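Local structure of estrogen receptor (Crassostrea gigas, 4N1Y) at residues 153-156 against 157-161; 64-67 against 68-71; 127-130 against 131-134. The protein probably acts as a nuclear-receptor transcription factor of the steroid receptor family, with a ligand-binding domain that appears constitutively active rather than switched on by oestrogen. All coordinates share one frame; numbering follows the deposited sequence.

Interaction 1. Residues 153-156 against 157-161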
loop_
_atom_site.group_PDB
_atom_site.type_symbol
_atom_site.label_atom_id
_atom_site.label_comp_id
_atom_site.label_asym_id
_atom_site.label_seq_id
_atom_site.Cartn_x
_atom_site.Cartn_y
_atom_site.Cartn_z
ATOM N N VAL B 153 -6.528 -0.754 9.214
ATOM C CA VAL B 153 -6.025 0.431 9.900
ATOM C C VAL B 153 -7.115 1.093 10.733
ATOM O O VAL B 153 -6.829 1.863 11.650
ATOM C CB VAL B 153 -5.437 1.455 8.907
ATOM C CG1 VAL B 153 -6.536 2.097 8.032
ATOM C CG2 VAL B 153 -4.606 2.503 9.650
ATOM N N ARG B 154 -8.363 0.777 10.408
ATOM C CA ARG B 154 -9.520 1.238 11.168
ATOM C C ARG B 154 -9.602 0.515 12.509
ATOM O O ARG B 154 -9.160 -0.621 12.644
ATOM C CB ARG B 154 -10.799 1.008 10.357
ATOM C CG ARG B 154 -10.943 1.888 9.117
ATOM C CD ARG B 154 -12.169 1.475 8.307
ATOM N NE ARG B 154 -12.096 0.054 7.958
ATOM C CZ ARG B 154 -13.051 -0.632 7.332
ATOM N NH1 ARG B 154 -14.195 -0.042 6.987
ATOM N NH2 ARG B 154 -12.866 -1.926 7.071
ATOM N N ARG B 155 -10.239 1.147 13.478
ATOM C CA ARG B 155 -10.327 0.589 14.826
ATOM C C ARG B 155 -11.294 -0.582 14.963
ATOM O O ARG B 155 -12.494 -0.463 14.700
ATOM C CB ARG B 155 -10.728 1.703 15.781
ATOM C CG ARG B 155 -9.595 2.588 16.198
ATOM C CD ARG B 155 -10.110 3.762 17.016
ATOM N NE ARG B 155 -9.001 4.534 17.552
ATOM C CZ ARG B 155 -8.278 4.116 18.578
ATOM N NH1 ARG B 155 -8.624 2.993 19.181
ATOM N NH2 ARG B 155 -7.258 4.830 19.034
ATOM N N LEU B 156 -10.749 -1.710 15.398
ATOM C CA LEU B 156 -11.524 -2.904 15.703
ATOM C C LEU B 156 -11.686 -3.106 17.219
ATOM O O LEU B 156 -10.983 -2.488 18.009
ATOM C CB LEU B 156 -10.850 -4.128 15.096
ATOM C CG LEU B 156 -10.718 -4.218 13.584
ATOM C CD1 LEU B 156 -9.793 -5.364 13.292
ATOM C CD2 LEU B 156 -12.074 -4.448 12.934
ATOM N N ALA B 157 -12.594 -3.986 17.620
ATOM C CA ALA B 157 -12.764 -4.313 19.030
ATOM C C ALA B 157 -11.429 -4.720 19.672
ATOM O O ALA B 157 -11.126 -4.373 20.817
ATOM C CB ALA B 157 -13.791 -5.409 19.183
ATOM N N SER B 158 -10.630 -5.461 18.925
ATOM C CA SER B 158 -9.376 -5.973 19.449
ATOM C C SER B 158 -8.227 -4.980 19.252
ATOM O O SER B 158 -7.061 -5.374 19.170
ATOM C CB SER B 158 -9.051 -7.311 18.792
ATOM O OG SER B 158 -10.101 -8.239 19.011
ATOM N N TYR B 159 -8.563 -3.698 19.148
ATOM C CA TYR B 159 -7.573 -2.661 18.873
ATOM C C TYR B 159 -6.311 -2.755 19.730
ATOM O O TYR B 159 -5.201 -2.700 19.208
ATOM C CB TYR B 159 -8.195 -1.279 19.048
ATOM C CG TYR B 159 -7.210 -0.151 18.859
ATOM C CD1 TYR B 159 -6.880 0.292 17.586
ATOM C CD2 TYR B 159 -6.607 0.475 19.951
ATOM C CE1 TYR B 159 -5.986 1.324 17.399
ATOM C CE2 TYR B 159 -5.702 1.521 19.769
ATOM C CZ TYR B 159 -5.399 1.931 18.487
ATOM O OH TYR B 159 -4.514 2.957 18.267
ATOM N N ASN B 160 -6.490 -2.901 21.035
ATOM C CA ASN B 160 -5.378 -2.966 21.971
ATOM C C ASN B 160 -4.349 -4.005 21.674
ATOM O O ASN B 160 -3.155 -3.731 21.571
ATOM C CB ASN B 160 -5.889 -3.294 23.355
ATOM C CG ASN B 160 -6.477 -2.139 24.003
ATOM O OD1 ASN B 160 -6.139 -1.010 23.661
ATOM N ND2 ASN B 160 -7.357 -2.381 24.972
ATOM N N GLN B 161 -4.868 -5.207 21.486
ATOM C CA GLN B 161 -4.081 -6.408 21.346
ATOM C C GLN B 161 -3.319 -6.362 20.032
ATOM O O GLN B 161 -2.161 -6.769 19.962
ATOM C CB GLN B 161 -5.029 -7.579 21.429
ATOM C CG GLN B 161 -6.180 -7.165 22.341
ATOM C CD GLN B 161 -7.306 -8.165 22.438
ATOM O OE1 GLN B 161 -7.092 -9.379 22.406
ATOM N NE2 GLN B 161 -8.534 -7.648 22.523
#
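The guanidinium of Arg155 lies over one face of the Tyr159 ring, its CZ 3.8 Å from the ring centroid and 18° off the ring normal. This is a cation-pi contact that spans a type I beta turn (Leu156 to Tyr159), from the residue just before the turn to its last, at the entry to helix 159-180 of the ligand-binding domain. The NH1 atom sits above the middle of the ring, and Tyr159 CE1 lies over the guanidinium face in return, offset toward its rim. The two planes are inclined by 36°, so the overlap is not a flat stack. An extended chain from CG to NE carries the guanidinium out over the ring, while Arg155 CG rests 3.8 Å from Tyr159 CD1. On the ring side, the first torsion (chi1 177°) sets CG opposite the backbone N and brings the ring back beside Arg155. Arg155 NH2 also forms a salt bridge with Glu128 of the second subunit. Replacing Tyr159 with an alanine would probably leave the guanidinium without its aromatic face and freer to turn. The turn itself is closed by Tyr159 N donating to Leu156 O at 2.9 Å, with the donor well above the carbonyl plane.

Interaction 2. Residues 64-67 against 68-71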
loop_
_atom_site.group_PDB
_atom_site.type_symbol
_atom_site.label_atom_id
_atom_site.label_comp_id
_atom_site.label_asym_id
_atom_site.label_seq_id
_atom_site.Cartn_x
_atom_site.Cartn_y
_atom_site.Cartn_z
ATOM N N ASP B 64 -5.586 -14.512 20.685
ATOM C CA ASP B 64 -6.215 -13.739 21.750
ATOM C C ASP B 64 -7.104 -12.589 21.241
ATOM O O ASP B 64 -7.796 -11.950 22.036
ATOM C CB ASP B 64 -5.151 -13.221 22.710
ATOM C CG ASP B 64 -4.414 -14.350 23.408
ATOM O OD1 ASP B 64 -5.090 -15.278 23.922
ATOM O OD2 ASP B 64 -3.161 -14.325 23.412
ATOM N N LEU B 65 -7.067 -12.314 19.935
ATOM C CA LEU B 65 -8.031 -11.401 19.307
ATOM C C LEU B 65 -9.439 -12.039 19.310
ATOM O O LEU B 65 -9.571 -13.265 19.405
ATOM C CB LEU B 65 -7.612 -11.083 17.873
ATOM C CG LEU B 65 -6.189 -10.564 17.682
ATOM C CD1 LEU B 65 -5.875 -10.347 16.219
ATOM C CD2 LEU B 65 -6.005 -9.271 18.444
ATOM N N SER B 66 -10.487 -11.225 19.226
ATOM C CA SER B 66 -11.845 -11.749 19.048
ATOM C C SER B 66 -11.959 -12.562 17.750
ATOM O O SER B 66 -11.214 -12.307 16.791
ATOM C CB SER B 66 -12.860 -10.609 19.063
ATOM O OG SER B 66 -12.821 -9.884 17.847
ATOM N N LEU B 67 -12.853 -13.553 17.719
ATOM C CA LEU B 67 -13.037 -14.341 16.497
ATOM C C LEU B 67 -13.363 -13.487 15.292
ATOM O O LEU B 67 -12.716 -13.616 14.251
ATOM C CB LEU B 67 -14.121 -15.396 16.653
ATOM C CG LEU B 67 -13.772 -16.691 17.384
ATOM C CD1 LEU B 67 -13.796 -17.810 16.359
ATOM C CD2 LEU B 67 -12.413 -16.639 18.056
ATOM N N SER B 68 -14.339 -12.600 15.438
ATOM C CA SER B 68 -14.692 -11.715 14.338
ATOM C C SER B 68 -13.448 -10.963 13.780
ATOM O O SER B 68 -13.289 -10.829 12.567
ATOM C CB SER B 68 -15.779 -10.730 14.781
ATOM O OG SER B 68 -15.229 -9.454 15.052
ATOM N N ASP B 69 -12.557 -10.503 14.654
ATOM C CA ASP B 69 -11.389 -9.751 14.198
ATOM C C ASP B 69 -10.305 -10.679 13.621
ATOM O O ASP B 69 -9.577 -10.290 12.702
ATOM C CB ASP B 69 -10.830 -8.891 15.334
ATOM C CG ASP B 69 -11.755 -7.727 15.693
ATOM O OD1 ASP B 69 -12.629 -7.374 14.869
ATOM O OD2 ASP B 69 -11.614 -7.164 16.801
ATOM N N GLN B 70 -10.200 -11.897 14.146
ATOM C CA GLN B 70 -9.329 -12.890 13.531
ATOM C C GLN B 70 -9.740 -13.126 12.088
ATOM O O GLN B 70 -8.913 -13.071 11.179
ATOM C CB GLN B 70 -9.340 -14.197 14.307
ATOM C CG GLN B 70 -8.727 -14.068 15.681
ATOM C CD GLN B 70 -8.671 -15.381 16.395
ATOM O OE1 GLN B 70 -8.449 -16.417 15.772
ATOM N NE2 GLN B 70 -8.823 -15.354 17.712
ATOM N N VAL B 71 -11.024 -13.366 11.870
ATOM C CA VAL B 71 -11.508 -13.534 10.519
ATOM C C VAL B 71 -11.248 -12.244 9.747
ATOM O O VAL B 71 -10.745 -12.283 8.631
ATOM C CB VAL B 71 -13.005 -13.895 10.486
ATOM C CG1 VAL B 71 -13.549 -13.789 9.073
ATOM C CG2 VAL B 71 -13.232 -15.305 11.063
#
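Leu65 O accepts from Gln70 NE2 at 2.8 Å, a side-chain bond that reaches back from the first turn of a helix to the loop preceding it. The bond is nearly straight at the hydrogen (162°) and lies in the amide plane of Gln70, although NE2 stands above the plane of the Leu65 carbonyl. Gln70 gets there with CG placed opposite its own carbonyl carbon (chi1 -67°) and an extended chain beyond, which also lays CG 3.9 Å from Leu65 CB. Leu67 slants across the Gln70 side chain, its CD2 3.8 Å from Gln70 NE2. The setting is a classic helix N-terminus: Ser66 is the N-cap residue of helix 67-89, and its OG accepts from Asp69 N at 3.3 Å, giving one of the early amides a side-chain acceptor. The regular ladder then takes over, with Gln70 N bonded to Ser66 O at 2.9 Å and Val71 N to Leu67 O at the same length. The Asp69 carboxylate packs against the cap, and Ser68 OG makes a weak bond to Asp69 OD1. The stronger partner of Asp69 lies in another loop: Ser158 OG is hydrogen-bonded both to Asp69 OD2 and to the Ser66 backbone N.

Interaction 3. Residues 127-130 against 131-134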
loop_
_atom_site.group_PDB
_atom_site.type_symbol
_atom_site.label_atom_id
_atom_site.label_comp_id
_atom_site.label_asym_id
_atom_site.label_seq_id
_atom_site.Cartn_x
_atom_site.Cartn_y
_atom_site.Cartn_z
ATOM N N SER B 127 9.819 -8.879 -5.998
ATOM C CA SER B 127 10.737 -10.007 -5.854
ATOM C C SER B 127 12.195 -9.586 -6.070
ATOM O O SER B 127 13.069 -9.879 -5.242
ATOM C CB SER B 127 10.381 -11.121 -6.830
ATOM O OG SER B 127 11.105 -12.304 -6.529
ATOM N N GLU B 128 12.431 -8.838 -7.144
ATOM C CA GLU B 128 13.762 -8.361 -7.449
ATOM C C GLU B 128 14.314 -7.467 -6.347
ATOM O O GLU B 128 15.505 -7.522 -6.020
ATOM C CB GLU B 128 13.768 -7.568 -8.745
ATOM C CG GLU B 128 15.159 -7.445 -9.322
ATOM C CD GLU B 128 15.244 -6.412 -10.411
ATOM O OE1 GLU B 128 14.182 -6.007 -10.926
ATOM O OE2 GLU B 128 16.379 -6.006 -10.748
ATOM N N GLN B 129 13.448 -6.646 -5.767
ATOM C CA GLN B 129 13.878 -5.777 -4.692
ATOM C C GLN B 129 14.273 -6.574 -3.465
ATOM O O GLN B 129 15.260 -6.240 -2.798
ATOM C CB GLN B 129 12.793 -4.777 -4.348
ATOM C CG GLN B 129 12.485 -3.874 -5.496
ATOM C CD GLN B 129 13.677 -3.077 -5.920
ATOM O OE1 GLN B 129 14.439 -2.598 -5.084
ATOM N NE2 GLN B 129 13.861 -2.934 -7.230
ATOM N N MET B 130 13.535 -7.644 -3.192
ATOM C CA MET B 130 13.871 -8.509 -2.064
ATOM C C MET B 130 15.237 -9.136 -2.289
ATOM O O MET B 130 16.049 -9.242 -1.364
ATOM C CB MET B 130 12.819 -9.586 -1.865
ATOM C CG MET B 130 11.429 -9.059 -1.546
ATOM S SD MET B 130 10.285 -10.462 -1.516
ATOM C CE MET B 130 8.988 -9.880 -0.441
ATOM N N MET B 131 15.464 -9.587 -3.516
ATOM C CA MET B 131 16.751 -10.150 -3.909
ATOM C C MET B 131 17.848 -9.124 -3.690
ATOM O O MET B 131 18.897 -9.426 -3.148
ATOM C CB MET B 131 16.732 -10.604 -5.376
ATOM C CG MET B 131 18.066 -11.125 -5.864
ATOM S SD MET B 131 18.209 -11.282 -7.655
ATOM C CE MET B 131 18.303 -9.545 -8.116
ATOM N N GLN B 132 17.601 -7.904 -4.140
ATOM C CA GLN B 132 18.585 -6.845 -4.026
ATOM C C GLN B 132 18.853 -6.429 -2.579
ATOM O O GLN B 132 19.959 -6.017 -2.251
ATOM C CB GLN B 132 18.132 -5.640 -4.843
ATOM C CG GLN B 132 18.239 -5.866 -6.344
ATOM C CD GLN B 132 17.994 -4.604 -7.140
ATOM O OE1 GLN B 132 16.958 -3.951 -6.989
ATOM N NE2 GLN B 132 18.943 -4.253 -7.998
ATOM N N ASN B 133 17.849 -6.544 -1.712
ATOM C CA ASN B 133 18.023 -6.203 -0.305
ATOM C C ASN B 133 18.481 -7.366 0.562
ATOM O O ASN B 133 18.490 -7.267 1.788
ATOM C CB ASN B 133 16.739 -5.636 0.257
ATOM C CG ASN B 133 16.499 -4.239 -0.206
ATOM O OD1 ASN B 133 17.191 -3.313 0.218
ATOM N ND2 ASN B 133 15.523 -4.065 -1.093
ATOM N N HIS B 134 18.828 -8.473 -0.088
ATOM C CA HIS B 134 19.365 -9.653 0.580
ATOM C C HIS B 134 18.500 -10.066 1.756
ATOM O O HIS B 134 18.993 -10.307 2.858
ATOM C CB HIS B 134 20.792 -9.387 1.018
ATOM C CG HIS B 134 21.712 -9.112 -0.128
ATOM N ND1 HIS B 134 22.179 -10.104 -0.962
ATOM C CD2 HIS B 134 22.223 -7.951 -0.601
ATOM C CE1 HIS B 134 22.956 -9.569 -1.886
ATOM N NE2 HIS B 134 23.000 -8.264 -1.689
#
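A Schellman motif ends helix 117-132. His134, in the left-handed region, is its C-prime residue: Leu135 N reaches back to Met130 O, and His134 N bonds to Met131 O at 3.2 Å. One residue before His134, Asn133 grips Gln129 O twice: the backbone N and the side-chain ND2 both donate at 2.8 Å, reaching the oxygen from opposite faces of its carbonyl plane. The side-chain bond is the more bent of the two (134° at the hydrogen). With chi1 at -75°, Asn133 CG stands opposite its carbonyl carbon, which turns the amide back over the preceding turn. Ordinary helical bonds precede it, such as Gln132 N to Glu128 O at 2.8 Å. On the side facing the second subunit Gln129 and Gln132 lie side by side, their amide planes 77° apart, while Glu128 CG packs against Met131 CE at 4.0 Å. Met130 is buried, against Leu84 and Ala87 of helix 67-89. Glu128 has its ionic partner in Arg155 of the second subunit. The chemistry thus implies two roles for one helix end: donors on Asn133 satisfy a terminal carbonyl, while carboxylate and amides present a polar surface to the dimer partner.

In the fold
Going from the N terminus, interaction 2 comes first, where the loop after helix 34-56 enters helix 67-89. Interaction 3 follows at the C-terminal end of helix 117-132, and interaction 1 where the loop after helix 137-149 enters helix 159-180. Each closes only a local turn; they run in series, and none nests within or crosses another. In space, however, the first and last meet: with centres about 10 Å apart, Ser158 ties the starts of helices 67-89 and 159-180 together. Interaction 3 lies on the opposite side of the chain's centre from interaction 2, its nearest atoms about 20 Å from interaction 1. Interactions 1 and 3 nevertheless both contact the second subunit, each facing the other's counterpart across the dimer.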